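Putative cytochrome P450 hydroxylase (Chondromyces apiculatus DSM 436, PDB 6GMF) acts as a cytochrome P450 terpene monooxygenase, in which a heme iron probably activates molecular oxygen for insertion into the substrate. Local coordinates at residues V12-F20 / W376-S384; L263-E271 / R350-L361. All coordinates share one frame; numbering follows the deposited sequence.

Contact 1 (V12-F20 / W376-S384); sequences VLRNPYALF and WSPSFFIRS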
ATOM      1  N   VAL A  12       2.046 -20.492   4.275  1.00 27.21           N
ATOM      2  CA  VAL A  12       2.309 -19.432   3.278  1.00 26.12           C
ATOM      3  C   VAL A  12       1.913 -18.071   3.862  1.00 25.51           C
ATOM      4  O   VAL A  12       2.593 -17.056   3.618  1.00 23.58           O
ATOM      5  CB  VAL A  12       1.618 -19.698   1.926  1.00 28.17           C
ATOM      6  CG1 VAL A  12       1.783 -18.511   0.980  1.00 29.34           C
ATOM      7  CG2 VAL A  12       2.168 -20.950   1.273  1.00 29.46           C
ATOM      8  N   LEU A  13       0.820 -18.031   4.615  1.00 24.58           N
ATOM      9  CA  LEU A  13       0.343 -16.809   5.240  1.00 25.57           C
ATOM     10  C   LEU A  13       1.311 -16.416   6.368  1.00 26.73           C
ATOM     11  O   LEU A  13       1.653 -15.225   6.555  1.00 28.50           O
ATOM     12  CB  LEU A  13      -1.104 -17.009   5.703  1.00 28.12           C
ATOM     13  CG  LEU A  13      -2.219 -16.866   4.642  1.00 35.37           C
ATOM     14  CD1 LEU A  13      -1.761 -16.201   3.324  1.00 35.08           C
ATOM     15  CD2 LEU A  13      -2.891 -18.202   4.348  1.00 40.20           C
ATOM     16  N   ARG A  14       1.882 -17.428   7.032  1.00 26.15           N
ATOM     17  CA  ARG A  14       2.777 -17.187   8.129  1.00 26.67           C
ATOM     18  C   ARG A  14       4.119 -16.668   7.635  1.00 26.03           C
ATOM     19  O   ARG A  14       4.649 -15.727   8.218  1.00 25.46           O
ATOM     20  CB  ARG A  14       3.039 -18.447   8.957  1.00 27.67           C
ATOM     21  CG  ARG A  14       4.016 -18.188  10.089  1.00 27.94           C
ATOM     22  CD  ARG A  14       4.461 -19.441  10.797  1.00 30.04           C
ATOM     23  NE  ARG A  14       5.280 -20.315   9.963  1.00 31.72           N
ATOM     24  CZ  ARG A  14       6.585 -20.183   9.711  1.00 27.65           C
ATOM     25  NH1 ARG A  14       7.283 -19.154  10.167  1.00 30.69           N
ATOM     26  NH2 ARG A  14       7.186 -21.119   8.996  1.00 38.19           N
ATOM     27  N   ASN A  15       4.665 -17.320   6.598  1.00 23.89           N
ATOM     28  CA  ASN A  15       5.942 -16.992   6.104  1.00 24.42           C
ATOM     29  C   ASN A  15       5.979 -17.278   4.615  1.00 22.13           C
ATOM     30  O   ASN A  15       6.474 -18.296   4.155  1.00 24.07           O
ATOM     31  CB  ASN A  15       7.080 -17.725   6.828  1.00 24.58           C
ATOM     32  CG  ASN A  15       8.424 -17.458   6.193  1.00 29.20           C
ATOM     33  OD1 ASN A  15       8.609 -16.437   5.523  1.00 27.59           O
ATOM     34  ND2 ASN A  15       9.332 -18.419   6.284  1.00 28.58           N
ATOM     35  N   PRO A  16       5.534 -16.318   3.784  1.00 21.26           N
ATOM     36  CA  PRO A  16       5.514 -16.508   2.339  1.00 20.81           C
ATOM     37  C   PRO A  16       6.921 -16.583   1.723  1.00 21.57           C
ATOM     38  O   PRO A  16       7.084 -17.063   0.606  1.00 21.28           O
ATOM     39  CB  PRO A  16       4.714 -15.284   1.853  1.00 21.47           C
ATOM     40  CG  PRO A  16       5.009 -14.242   2.896  1.00 20.25           C
ATOM     41  CD  PRO A  16       5.046 -15.008   4.200  1.00 22.32           C
ATOM     42  N   TYR A  17       7.944 -16.128   2.452  1.00 21.70           N
ATOM     43  CA  TYR A  17       9.272 -16.036   1.915  1.00 20.76           C
ATOM     44  C   TYR A  17       9.916 -17.411   1.713  1.00 22.96           C
ATOM     45  O   TYR A  17      10.867 -17.550   0.903  1.00 23.09           O
ATOM     46  CB  TYR A  17      10.130 -15.125   2.797  1.00 20.73           C
ATOM     47  CG  TYR A  17       9.475 -13.791   2.971  1.00 18.60           C
ATOM     48  CD1 TYR A  17       9.470 -12.898   1.917  1.00 18.82           C
ATOM     49  CD2 TYR A  17       8.758 -13.467   4.114  1.00 19.29           C
ATOM     50  CE1 TYR A  17       8.815 -11.692   2.013  1.00 20.98           C
ATOM     51  CE2 TYR A  17       8.115 -12.252   4.239  1.00 21.09           C
ATOM     52  CZ  TYR A  17       8.114 -11.384   3.160  1.00 23.30           C
ATOM     53  OH  TYR A  17       7.520 -10.156   3.226  1.00 23.92           O
ATOM     54  N   ALA A  18       9.383 -18.420   2.412  1.00 24.28           N
ATOM     55  CA  ALA A  18       9.858 -19.782   2.209  1.00 24.51           C
ATOM     56  C   ALA A  18       9.401 -20.302   0.828  1.00 21.76           C
ATOM     57  O   ALA A  18      10.226 -20.788   0.016  1.00 24.06           O
ATOM     58  CB  ALA A  18       9.377 -20.639   3.356  1.00 26.57           C
ATOM     59  N   LEU A  19       8.108 -20.112   0.536  1.00 26.22           N
ATOM     60  CA  LEU A  19       7.579 -20.373  -0.779  1.00 25.80           C
ATOM     61  C   LEU A  19       8.366 -19.582  -1.834  1.00 25.96           C
ATOM     62  O   LEU A  19       8.717 -20.140  -2.876  1.00 23.31           O
ATOM     63  CB  LEU A  19       6.094 -20.023  -0.828  1.00 27.57           C
ATOM     64  CG  LEU A  19       5.486 -19.919  -2.227  1.00 29.40           C
ATOM     65  CD1 LEU A  19       5.369 -21.280  -2.885  1.00 30.91           C
ATOM     66  CD2 LEU A  19       4.133 -19.229  -2.187  1.00 30.26           C
ATOM     67  N   PHE A  20       8.588 -18.281  -1.593  1.00 22.95           N
ATOM     68  CA  PHE A  20       9.190 -17.439  -2.616  1.00 22.25           C
ATOM     69  C   PHE A  20      10.596 -17.950  -2.954  1.00 21.89           C
ATOM     70  O   PHE A  20      10.997 -17.968  -4.085  1.00 20.65           O
ATOM     71  CB  PHE A  20       9.203 -15.961  -2.216  1.00 22.23           C
ATOM     72  CG  PHE A  20       7.831 -15.343  -1.992  1.00 20.49           C
ATOM     73  CD1 PHE A  20       6.676 -15.838  -2.594  1.00 20.44           C
ATOM     74  CD2 PHE A  20       7.710 -14.222  -1.194  1.00 21.05           C
ATOM     75  CE1 PHE A  20       5.453 -15.218  -2.407  1.00 21.52           C
ATOM     76  CE2 PHE A  20       6.486 -13.616  -0.994  1.00 20.50           C
ATOM     77  CZ  PHE A  20       5.358 -14.099  -1.623  1.00 20.11           C
ATOM     78  N   TRP A 376      -0.890 -12.561  11.393  1.00 24.80           N
ATOM     79  CA  TRP A 376      -0.971 -11.907  10.076  1.00 23.43           C
ATOM     80  C   TRP A 376      -2.393 -11.973   9.518  1.00 27.03           C
ATOM     81  O   TRP A 376      -3.072 -13.003   9.630  1.00 26.26           O
ATOM     82  CB  TRP A 376       0.001 -12.544   9.094  1.00 22.45           C
ATOM     83  CG  TRP A 376       1.419 -12.390   9.518  1.00 21.87           C
ATOM     84  CD1 TRP A 376       2.240 -13.319  10.080  1.00 23.52           C
ATOM     85  CD2 TRP A 376       2.188 -11.189   9.435  1.00 22.64           C
ATOM     86  NE1 TRP A 376       3.465 -12.775  10.366  1.00 21.63           N
ATOM     87  CE2 TRP A 376       3.467 -11.463   9.954  1.00 23.88           C
ATOM     88  CE3 TRP A 376       1.907  -9.904   8.962  1.00 23.67           C
ATOM     89  CZ2 TRP A 376       4.457 -10.486  10.032  1.00 23.69           C
ATOM     90  CZ3 TRP A 376       2.906  -8.960   8.980  1.00 23.89           C
ATOM     91  CH2 TRP A 376       4.156  -9.239   9.528  1.00 26.75           C
ATOM     92  N   SER A 377      -2.829 -10.880   8.877  1.00 24.34           N
ATOM     93  CA  SER A 377      -4.081 -10.847   8.185  1.00 26.35           C
ATOM     94  C   SER A 377      -4.080 -11.933   7.117  1.00 25.75           C
ATOM     95  O   SER A 377      -3.080 -12.151   6.446  1.00 28.60           O
ATOM     96  CB  SER A 377      -4.323  -9.491   7.586  1.00 31.82           C
ATOM     97  OG  SER A 377      -4.481  -8.518   8.618  1.00 34.88           O
ATOM     98  N   PRO A 378      -5.210 -12.630   6.900  1.00 29.47           N
ATOM     99  CA  PRO A 378      -5.235 -13.756   5.980  1.00 30.06           C
ATOM    100  C   PRO A 378      -5.303 -13.256   4.525  1.00 31.73           C
ATOM    101  O   PRO A 378      -6.321 -13.427   3.830  1.00 33.67           O
ATOM    102  CB  PRO A 378      -6.499 -14.505   6.461  1.00 29.76           C
ATOM    103  CG  PRO A 378      -7.423 -13.412   6.915  1.00 31.83           C
ATOM    104  CD  PRO A 378      -6.509 -12.382   7.549  1.00 32.38           C
ATOM    105  N   SER A 379      -4.226 -12.584   4.094  1.00 26.83           N
ATOM    106  CA  SER A 379      -4.069 -12.093   2.743  1.00 25.72           C
ATOM    107  C   SER A 379      -2.645 -12.400   2.269  1.00 24.14           C
ATOM    108  O   SER A 379      -1.638 -12.122   2.955  1.00 27.27           O
ATOM    109  CB  SER A 379      -4.417 -10.618   2.626  1.00 24.75           C
ATOM    110  OG  SER A 379      -4.227 -10.133   1.290  1.00 25.98           O
ATOM    111  N   PHE A 380      -2.578 -13.040   1.107  1.00 22.33           N
ATOM    112  CA  PHE A 380      -1.347 -13.242   0.363  1.00 20.87           C
ATOM    113  C   PHE A 380      -0.879 -11.937  -0.279  1.00 20.14           C
ATOM    114  O   PHE A 380       0.327 -11.752  -0.503  1.00 21.27           O
ATOM    115  CB  PHE A 380      -1.611 -14.227  -0.779  1.00 21.84           C
ATOM    116  CG  PHE A 380      -0.417 -14.561  -1.624  1.00 20.73           C
ATOM    117  CD1 PHE A 380       0.618 -15.328  -1.112  1.00 20.99           C
ATOM    118  CD2 PHE A 380      -0.350 -14.174  -2.953  1.00 20.27           C
ATOM    119  CE1 PHE A 380       1.705 -15.688  -1.890  1.00 19.58           C
ATOM    120  CE2 PHE A 380       0.729 -14.551  -3.739  1.00 22.88           C
ATOM    121  CZ  PHE A 380       1.774 -15.287  -3.209  1.00 20.85           C
ATOM    122  N   PHE A 381      -1.847 -11.076  -0.569  1.00 19.23           N
ATOM    123  CA  PHE A 381      -1.633  -9.901  -1.423  1.00 19.34           C
ATOM    124  C   PHE A 381      -1.117  -8.723  -0.614  1.00 18.76           C
ATOM    125  O   PHE A 381      -0.211  -8.045  -1.113  1.00 18.31           O
ATOM    126  CB  PHE A 381      -2.923  -9.572  -2.162  1.00 21.45           C
ATOM    127  CG  PHE A 381      -3.338 -10.749  -3.008  1.00 24.14           C
ATOM    128  CD1 PHE A 381      -2.771 -10.962  -4.252  1.00 27.57           C
ATOM    129  CD2 PHE A 381      -4.212 -11.702  -2.512  1.00 28.43           C
ATOM    130  CE1 PHE A 381      -3.125 -12.063  -5.017  1.00 30.06           C
ATOM    131  CE2 PHE A 381      -4.578 -12.794  -3.286  1.00 27.77           C
ATOM    132  CZ  PHE A 381      -4.011 -12.990  -4.523  1.00 29.45           C
ATOM    133  N   ILE A 382      -1.707  -8.460   0.559  1.00 18.14           N
ATOM    134  CA  ILE A 382      -1.271  -7.390   1.452  1.00 19.40           C
ATOM    135  C   ILE A 382      -0.771  -8.046   2.726  1.00 21.59           C
ATOM    136  O   ILE A 382      -1.544  -8.770   3.391  1.00 24.80           O
ATOM    137  CB  ILE A 382      -2.417  -6.415   1.755  1.00 20.38           C
ATOM    138  CG1 ILE A 382      -2.943  -5.755   0.490  1.00 22.33           C
ATOM    139  CG2 ILE A 382      -1.943  -5.351   2.739  1.00 22.87           C
ATOM    140  CD1 ILE A 382      -1.965  -4.785  -0.100  1.00 23.91           C
ATOM    141  N   ARG A 383       0.468  -7.745   3.102  1.00 18.13           N
ATOM    142  CA  ARG A 383       1.133  -8.315   4.303  1.00 21.46           C
ATOM    143  C   ARG A 383       0.971  -7.314   5.464  1.00 19.86           C
ATOM    144  O   ARG A 383       1.547  -6.215   5.412  1.00 19.67           O
ATOM    145  CB  ARG A 383       2.607  -8.556   3.973  1.00 20.27           C
ATOM    146  CG  ARG A 383       3.417  -9.084   5.140  1.00 23.79           C
ATOM    147  CD  ARG A 383       3.342 -10.581   5.197  1.00 23.27           C
ATOM    148  NE  ARG A 383       4.468 -11.146   5.965  1.00 23.12           N
ATOM    149  CZ  ARG A 383       4.468 -12.252   6.702  1.00 27.07           C
ATOM    150  NH1 ARG A 383       3.427 -13.045   6.722  1.00 29.05           N
ATOM    151  NH2 ARG A 383       5.537 -12.554   7.419  1.00 28.50           N
ATOM    152  N   SER A 384       0.152  -7.652   6.468  1.00 18.99           N
ATOM    153  CA  SER A 384      -0.141  -6.758   7.562  0.50 20.15           C
ATOM    154  C   SER A 384      -0.557  -7.562   8.785  1.00 20.05           C
ATOM    155  O   SER A 384      -1.198  -8.587   8.653  1.00 22.23           O
ATOM    156  CB  SER A 384      -1.217  -5.786   7.190  0.50 21.41           C
ATOM    157  OG  SER A 384      -2.482  -6.426   7.164  0.50 21.35           O
TER
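R383 reaches across from the loop between strands 368-369 and 389-391 to the carbonyls that end helix 10-14, joining the N-terminal helices of the P450 fold to a segment close to its C-terminus. The arrangement illustrates how an arginine can gather a helix end, a proline and an indole at once. With CG anti to the backbone N (chi1 178°) and a bend at the next bond, its guanidinium is carried to R14 O, which meets it near its plane through two weak bonds: R383 NH1 at 3.3 Å and R383 NH2 at 3.4 Å. L13 O also lies at that edge, 2.8 Å from R383 NH1. P16 CD sits over one face, 3.6 Å from R383 NH1, while the indole of W376 lies against the opposite face, so rotation is restrained from either side. E277 supplies the compensating charge, making a salt bridge to R383 NE and hydrogen-bonding to Y17 OH. Were an alanine here instead of the arginine, P16 and W376 would probably face a gap and E277 would be left without its charged mate. Beyond the arginine the contact turns largely apolar. With CG anti to the backbone N (chi1 -179°), F380 brings the end of its ring up to F20; F380 CZ lies at the edge of the F20 ring, 3.8 Å from F20 CE1, with the ring planes 69° apart. V12 CG1 touches F380 CD1 at 4.0 Å, and L13 CD1 packs on the backbone, 3.9 Å from F380 N. Between the two short helices N15 acts as N-cap, its OD1 accepting from Y17 N at 3.2 Å.

Contact 2 (L263-E271 / R350-L361); sequences LSLVPAVVE and RLEAKVMLEVLL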
ATOM      1  N   LEU A 263      17.038   8.987  15.883  1.00 30.14           N
ATOM      2  CA  LEU A 263      15.848   9.102  15.069  1.00 29.80           C
ATOM      3  C   LEU A 263      16.152   9.415  13.600  1.00 30.27           C
ATOM      4  O   LEU A 263      15.302   9.174  12.752  1.00 27.72           O
ATOM      5  CB  LEU A 263      14.959  10.177  15.697  1.00 33.07           C
ATOM      6  CG  LEU A 263      14.400   9.791  17.067  1.00 36.75           C
ATOM      7  CD1 LEU A 263      13.552  10.916  17.636  1.00 37.27           C
ATOM      8  CD2 LEU A 263      13.591   8.501  17.005  1.00 33.40           C
ATOM      9  N   SER A 264      17.359   9.902  13.259  1.00 27.06           N
ATOM     10  CA  SER A 264      17.719  10.150  11.861  1.00 27.67           C
ATOM     11  C   SER A 264      17.794   8.835  11.053  1.00 25.61           C
ATOM     12  O   SER A 264      17.833   8.896   9.887  1.00 26.11           O
ATOM     13  CB  SER A 264      19.023  10.896  11.733  1.00 33.18           C
ATOM     14  OG  SER A 264      20.058  10.142  12.344  1.00 36.03           O
ATOM     15  N   LEU A 265      17.799   7.692  11.735  1.00 25.93           N
ATOM     16  CA  LEU A 265      17.782   6.359  11.090  1.00 25.79           C
ATOM     17  C   LEU A 265      16.396   6.023  10.492  1.00 26.89           C
ATOM     18  O   LEU A 265      16.268   5.093   9.678  1.00 26.06           O
ATOM     19  CB  LEU A 265      18.167   5.321  12.143  1.00 26.66           C
ATOM     20  CG  LEU A 265      19.660   5.279  12.496  1.00 27.31           C
ATOM     21  CD1 LEU A 265      19.914   4.238  13.577  1.00 27.09           C
ATOM     22  CD2 LEU A 265      20.469   5.023  11.242  1.00 29.91           C
ATOM     23  N   VAL A 266      15.348   6.729  10.918  1.00 25.15           N
ATOM     24  CA  VAL A 266      13.981   6.279  10.608  1.00 25.41           C
ATOM     25  C   VAL A 266      13.751   6.160   9.102  1.00 23.87           C
ATOM     26  O   VAL A 266      13.131   5.174   8.690  1.00 22.50           O
ATOM     27  CB  VAL A 266      12.925   7.160  11.311  1.00 26.63           C
ATOM     28  CG1 VAL A 266      11.532   6.971  10.710  1.00 25.28           C
ATOM     29  CG2 VAL A 266      12.909   6.887  12.809  1.00 27.67           C
ATOM     30  N   PRO A 267      14.191   7.076   8.218  1.00 23.03           N
ATOM     31  CA  PRO A 267      13.969   6.906   6.779  1.00 22.46           C
ATOM     32  C   PRO A 267      14.565   5.577   6.282  1.00 23.03           C
ATOM     33  O   PRO A 267      13.947   4.893   5.430  1.00 22.67           O
ATOM     34  CB  PRO A 267      14.558   8.133   6.097  1.00 24.98           C
ATOM     35  CG  PRO A 267      14.543   9.170   7.235  1.00 24.99           C
ATOM     36  CD  PRO A 267      14.738   8.413   8.530  1.00 23.36           C
ATOM     37  N   ALA A 268      15.704   5.187   6.855  1.00 23.45           N
ATOM     38  CA  ALA A 268      16.342   3.953   6.461  1.00 22.73           C
ATOM     39  C   ALA A 268      15.569   2.743   6.987  1.00 20.81           C
ATOM     40  O   ALA A 268      15.554   1.693   6.332  1.00 22.91           O
ATOM     41  CB  ALA A 268      17.769   3.914   6.944  1.00 24.11           C
ATOM     42  N   VAL A 269      15.004   2.864   8.183  1.00 20.65           N
ATOM     43  CA  VAL A 269      14.181   1.850   8.755  1.00 19.81           C
ATOM     44  C   VAL A 269      13.026   1.615   7.769  1.00 20.60           C
ATOM     45  O   VAL A 269      12.741   0.463   7.406  1.00 21.43           O
ATOM     46  CB  VAL A 269      13.678   2.219  10.165  1.00 22.42           C
ATOM     47  CG1 VAL A 269      12.702   1.186  10.698  1.00 24.22           C
ATOM     48  CG2 VAL A 269      14.838   2.388  11.166  1.00 23.89           C
ATOM     49  N   VAL A 270      12.400   2.707   7.333  1.00 21.40           N
ATOM     50  CA  VAL A 270      11.233   2.604   6.482  1.00 19.96           C
ATOM     51  C   VAL A 270      11.605   1.883   5.176  1.00 20.98           C
ATOM     52  O   VAL A 270      10.835   1.037   4.677  1.00 18.56           O
ATOM     53  CB  VAL A 270      10.588   3.975   6.250  1.00 20.29           C
ATOM     54  CG1 VAL A 270       9.546   3.926   5.149  1.00 22.53           C
ATOM     55  CG2 VAL A 270       9.975   4.517   7.528  1.00 22.23           C
ATOM     56  N   GLU A 271      12.726   2.251   4.554  1.00 19.92           N
ATOM     57  CA  GLU A 271      13.137   1.598   3.304  1.00 20.18           C
ATOM     58  C   GLU A 271      13.421   0.114   3.552  1.00 19.39           C
ATOM     59  O   GLU A 271      13.049  -0.703   2.733  1.00 19.41           O
ATOM     60  CB  GLU A 271      14.351   2.260   2.656  1.00 19.71           C
ATOM     61  CG  GLU A 271      14.087   3.660   2.171  1.00 18.76           C
ATOM     62  CD  GLU A 271      12.890   3.759   1.244  1.00 20.05           C
ATOM     63  OE1 GLU A 271      12.952   3.203   0.142  1.00 20.93           O
ATOM     64  OE2 GLU A 271      11.917   4.418   1.645  1.00 20.20           O
ATOM     65  N   ARG A 350       5.821   7.214   2.622  1.00 15.05           N
ATOM     66  CA  ARG A 350       7.165   7.383   3.241  1.00 16.17           C
ATOM     67  C   ARG A 350       7.107   8.448   4.340  1.00 15.71           C
ATOM     68  O   ARG A 350       7.770   8.263   5.380  1.00 18.15           O
ATOM     69  CB  ARG A 350       8.200   7.751   2.172  1.00 16.40           C
ATOM     70  CG  ARG A 350       8.681   6.570   1.341  1.00 16.99           C
ATOM     71  CD  ARG A 350       9.629   6.990   0.232  1.00 18.57           C
ATOM     72  NE  ARG A 350      10.453   5.888  -0.240  1.00 18.67           N
ATOM     73  CZ  ARG A 350      10.561   5.519  -1.511  1.00 17.62           C
ATOM     74  NH1 ARG A 350       9.983   6.236  -2.459  1.00 18.93           N
ATOM     75  NH2 ARG A 350      11.246   4.435  -1.830  1.00 19.67           N
ATOM     76  N   LEU A 351       6.340   9.516   4.107  1.00 17.09           N
ATOM     77  CA  LEU A 351       6.211  10.616   5.073  1.00 17.71           C
ATOM     78  C   LEU A 351       5.391  10.198   6.298  1.00 17.80           C
ATOM     79  O   LEU A 351       5.780  10.438   7.424  1.00 17.98           O
ATOM     80  CB  LEU A 351       5.533  11.794   4.372  1.00 17.48           C
ATOM     81  CG  LEU A 351       5.356  13.038   5.231  1.00 19.01           C
ATOM     82  CD1 LEU A 351       6.688  13.425   5.872  1.00 20.54           C
ATOM     83  CD2 LEU A 351       4.784  14.164   4.401  1.00 19.56           C
ATOM     84  N   GLU A 352       4.238   9.532   6.069  1.00 17.26           N
ATOM     85  CA  GLU A 352       3.399   9.098   7.196  1.00 18.35           C
ATOM     86  C   GLU A 352       4.205   8.135   8.066  1.00 17.72           C
ATOM     87  O   GLU A 352       4.142   8.182   9.293  1.00 18.10           O
ATOM     88  CB  GLU A 352       2.116   8.431   6.678  1.00 17.54           C
ATOM     89  CG  GLU A 352       1.177   9.424   6.010  1.00 18.64           C
ATOM     90  CD  GLU A 352      -0.192   8.875   5.654  1.00 20.26           C
ATOM     91  OE1 GLU A 352      -0.626   7.900   6.267  1.00 19.81           O
ATOM     92  OE2 GLU A 352      -0.822   9.454   4.756  1.00 21.50           O
ATOM     93  N   ALA A 353       4.910   7.203   7.403  1.00 16.77           N
ATOM     94  CA  ALA A 353       5.625   6.191   8.146  1.00 17.76           C
ATOM     95  C   ALA A 353       6.772   6.854   8.931  1.00 17.73           C
ATOM     96  O   ALA A 353       6.996   6.517  10.121  1.00 18.15           O
ATOM     97  CB  ALA A 353       6.122   5.086   7.234  1.00 16.48           C
ATOM     98  N   LYS A 354       7.527   7.713   8.249  1.00 17.97           N
ATOM     99  CA  LYS A 354       8.652   8.412   8.968  1.00 19.77           C
ATOM    100  C   LYS A 354       8.095   9.144  10.187  1.00 21.78           C
ATOM    101  O   LYS A 354       8.617   9.003  11.326  1.00 21.48           O
ATOM    102  CB  LYS A 354       9.347   9.390   8.046  1.00 20.83           C
ATOM    103  CG  LYS A 354      10.468  10.201   8.703  1.00 24.23           C
ATOM    104  CD  LYS A 354      10.834  11.430   7.932  1.00 26.90           C
ATOM    105  CE  LYS A 354       9.897  12.568   8.272  1.00 32.45           C
ATOM    106  NZ  LYS A 354      10.456  13.903   7.937  1.00 34.68           N
ATOM    107  N   VAL A 355       7.053   9.940   9.955  1.00 19.14           N
ATOM    108  CA  VAL A 355       6.583  10.779  11.056  1.00 21.52           C
ATOM    109  C   VAL A 355       6.021   9.906  12.181  1.00 19.67           C
ATOM    110  O   VAL A 355       6.354  10.083  13.329  1.00 20.59           O
ATOM    111  CB  VAL A 355       5.601  11.859  10.595  1.00 20.99           C
ATOM    112  CG1 VAL A 355       4.943  12.531  11.805  1.00 20.75           C
ATOM    113  CG2 VAL A 355       6.269  12.895   9.708  1.00 21.89           C
ATOM    114  N   MET A 356       5.198   8.887  11.854  1.00 18.81           N
ATOM    115  CA  MET A 356       4.580   8.100  12.892  1.00 19.97           C
ATOM    116  C   MET A 356       5.659   7.349  13.679  1.00 21.80           C
ATOM    117  O   MET A 356       5.602   7.273  14.905  1.00 21.56           O
ATOM    118  CB  MET A 356       3.574   7.092  12.325  1.00 19.65           C
ATOM    119  CG  MET A 356       2.675   6.467  13.333  1.00 19.54           C
ATOM    120  SD  MET A 356       1.566   7.662  14.102  1.00 22.55           S
ATOM    121  CE  MET A 356       2.254   7.770  15.748  1.00 20.94           C
ATOM    122  N   LEU A 357       6.652   6.794  12.983  1.00 20.15           N
ATOM    123  CA  LEU A 357       7.687   6.048  13.685  1.00 21.35           C
ATOM    124  C   LEU A 357       8.561   7.027  14.500  1.00 22.19           C
ATOM    125  O   LEU A 357       8.957   6.693  15.628  1.00 23.38           O
ATOM    126  CB  LEU A 357       8.510   5.239  12.685  1.00 20.73           C
ATOM    127  CG  LEU A 357       7.781   4.030  12.098  1.00 20.83           C
ATOM    128  CD1 LEU A 357       8.606   3.465  10.990  1.00 22.10           C
ATOM    129  CD2 LEU A 357       7.485   2.962  13.153  1.00 21.86           C
ATOM    130  N   GLU A 358       8.824   8.228  13.984  1.00 22.86           N
ATOM    131  CA  GLU A 358       9.607   9.241  14.757  1.00 24.45           C
ATOM    132  C   GLU A 358       8.902   9.536  16.089  1.00 27.51           C
ATOM    133  O   GLU A 358       9.531   9.601  17.156  1.00 25.04           O
ATOM    134  CB  GLU A 358       9.768  10.565  14.013  1.00 25.09           C
ATOM    135  CG  GLU A 358      10.900  10.606  13.025  1.00 26.67           C
ATOM    136  CD  GLU A 358      10.885  11.861  12.160  1.00 29.69           C
ATOM    137  OE1 GLU A 358       9.823  12.558  12.092  1.00 30.08           O
ATOM    138  OE2 GLU A 358      11.908  12.155  11.535  1.00 30.64           O
ATOM    139  N   VAL A 359       7.581   9.689  16.041  1.00 23.82           N
ATOM    140  CA  VAL A 359       6.829  10.032  17.234  1.00 23.55           C
ATOM    141  C   VAL A 359       6.758   8.817  18.165  1.00 23.32           C
ATOM    142  O   VAL A 359       6.933   8.933  19.391  1.00 25.52           O
ATOM    143  CB  VAL A 359       5.460  10.600  16.835  1.00 22.74           C
ATOM    144  CG1 VAL A 359       4.558  10.838  18.041  1.00 24.80           C
ATOM    145  CG2 VAL A 359       5.643  11.883  16.034  1.00 24.61           C
ATOM    146  N   LEU A 360       6.421   7.644  17.627  1.00 24.02           N
ATOM    147  CA  LEU A 360       6.347   6.453  18.491  1.00 24.75           C
ATOM    148  C   LEU A 360       7.689   6.204  19.191  1.00 27.81           C
ATOM    149  O   LEU A 360       7.735   5.924  20.417  1.00 27.03           O
ATOM    150  CB  LEU A 360       6.000   5.235  17.641  1.00 27.05           C
ATOM    151  CG  LEU A 360       4.538   5.091  17.251  1.00 26.87           C
ATOM    152  CD1 LEU A 360       4.417   4.106  16.096  1.00 25.38           C
ATOM    153  CD2 LEU A 360       3.700   4.643  18.440  1.00 27.45           C
ATOM    154  N   LEU A 361       8.762   6.251  18.405  1.00 26.16           N
ATOM    155  CA  LEU A 361      10.079   5.883  18.897  1.00 29.63           C
ATOM    156  C   LEU A 361      10.513   6.896  19.949  1.00 30.43           C
ATOM    157  O   LEU A 361      11.183   6.501  20.906  1.00 35.31           O
ATOM    158  CB  LEU A 361      11.089   5.836  17.747  1.00 29.41           C
ATOM    159  CG  LEU A 361      10.968   4.649  16.796  1.00 32.98           C
ATOM    160  CD1 LEU A 361      12.149   4.567  15.840  1.00 32.55           C
ATOM    161  CD2 LEU A 361      10.796   3.353  17.543  1.00 35.90           C
TER
HETATM  162  O   HOH W   1      13.931  10.683  10.946  1.00 30.63           O
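V266 fits as a knob into the hole formed by K354, L357, E358 and L361, where helix 266-276, corresponding to helix K of the P450 fold, packs on helix 346-363, its helix L. The two branches of the valine divide the hole: CG1 presses on the backbone at K354 O, 3.6 Å away, and CG2 meets L361 CD1 at 3.9 Å. One turn on, V270 CG2 touches both A353 CB and L357 CD1, each at 3.9 Å. L263, ahead of the helix, slides past L361 in the opposing sense, its CD2 3.7 Å from CB of L361. The short helix axes cross at 122° and approach to 9.2 Å.

At one end of this apolar row R350 grips E271 side-on, in a bidentate salt bridge: NH2 gives to OE1, and NE to OE2 in a nearly straight bond (179°). Both oxygens are met on their syn sides, though tilted out of the carboxylate plane. The glutamate chain folds back at chi2 (-54°), which brings its carboxylate to the extended arginine, and H333 NE2 adds a further bond to OE1. K354 NZ pairs with E107 and E358 OE1 with R111, both on helix 107-119. Near the L263 end of the row, a water donates to both L263 O, at 2.7 Å, and E358 OE2, at 2.6 Å.

How the contacts relate
Contacts 1 and 2 do not touch: their centres lie 24 Å apart and their nearest atoms about 11 Å, yet shared elements connect them. Helix 220-251 receives W376 and S384 from contact 1, and A353 and L357 from contact 2. Helix 266-276 supplies one side of contact 2, and just beyond its end comes E277, the acidic partner of R383 in contact 1. Both approach the heme. The side chain of A353 is about 7 Å from it, and that of R350 about 8 Å from that of C343, the axial ligand of the iron; the side chain of R383 lies about 9 Å from the heme.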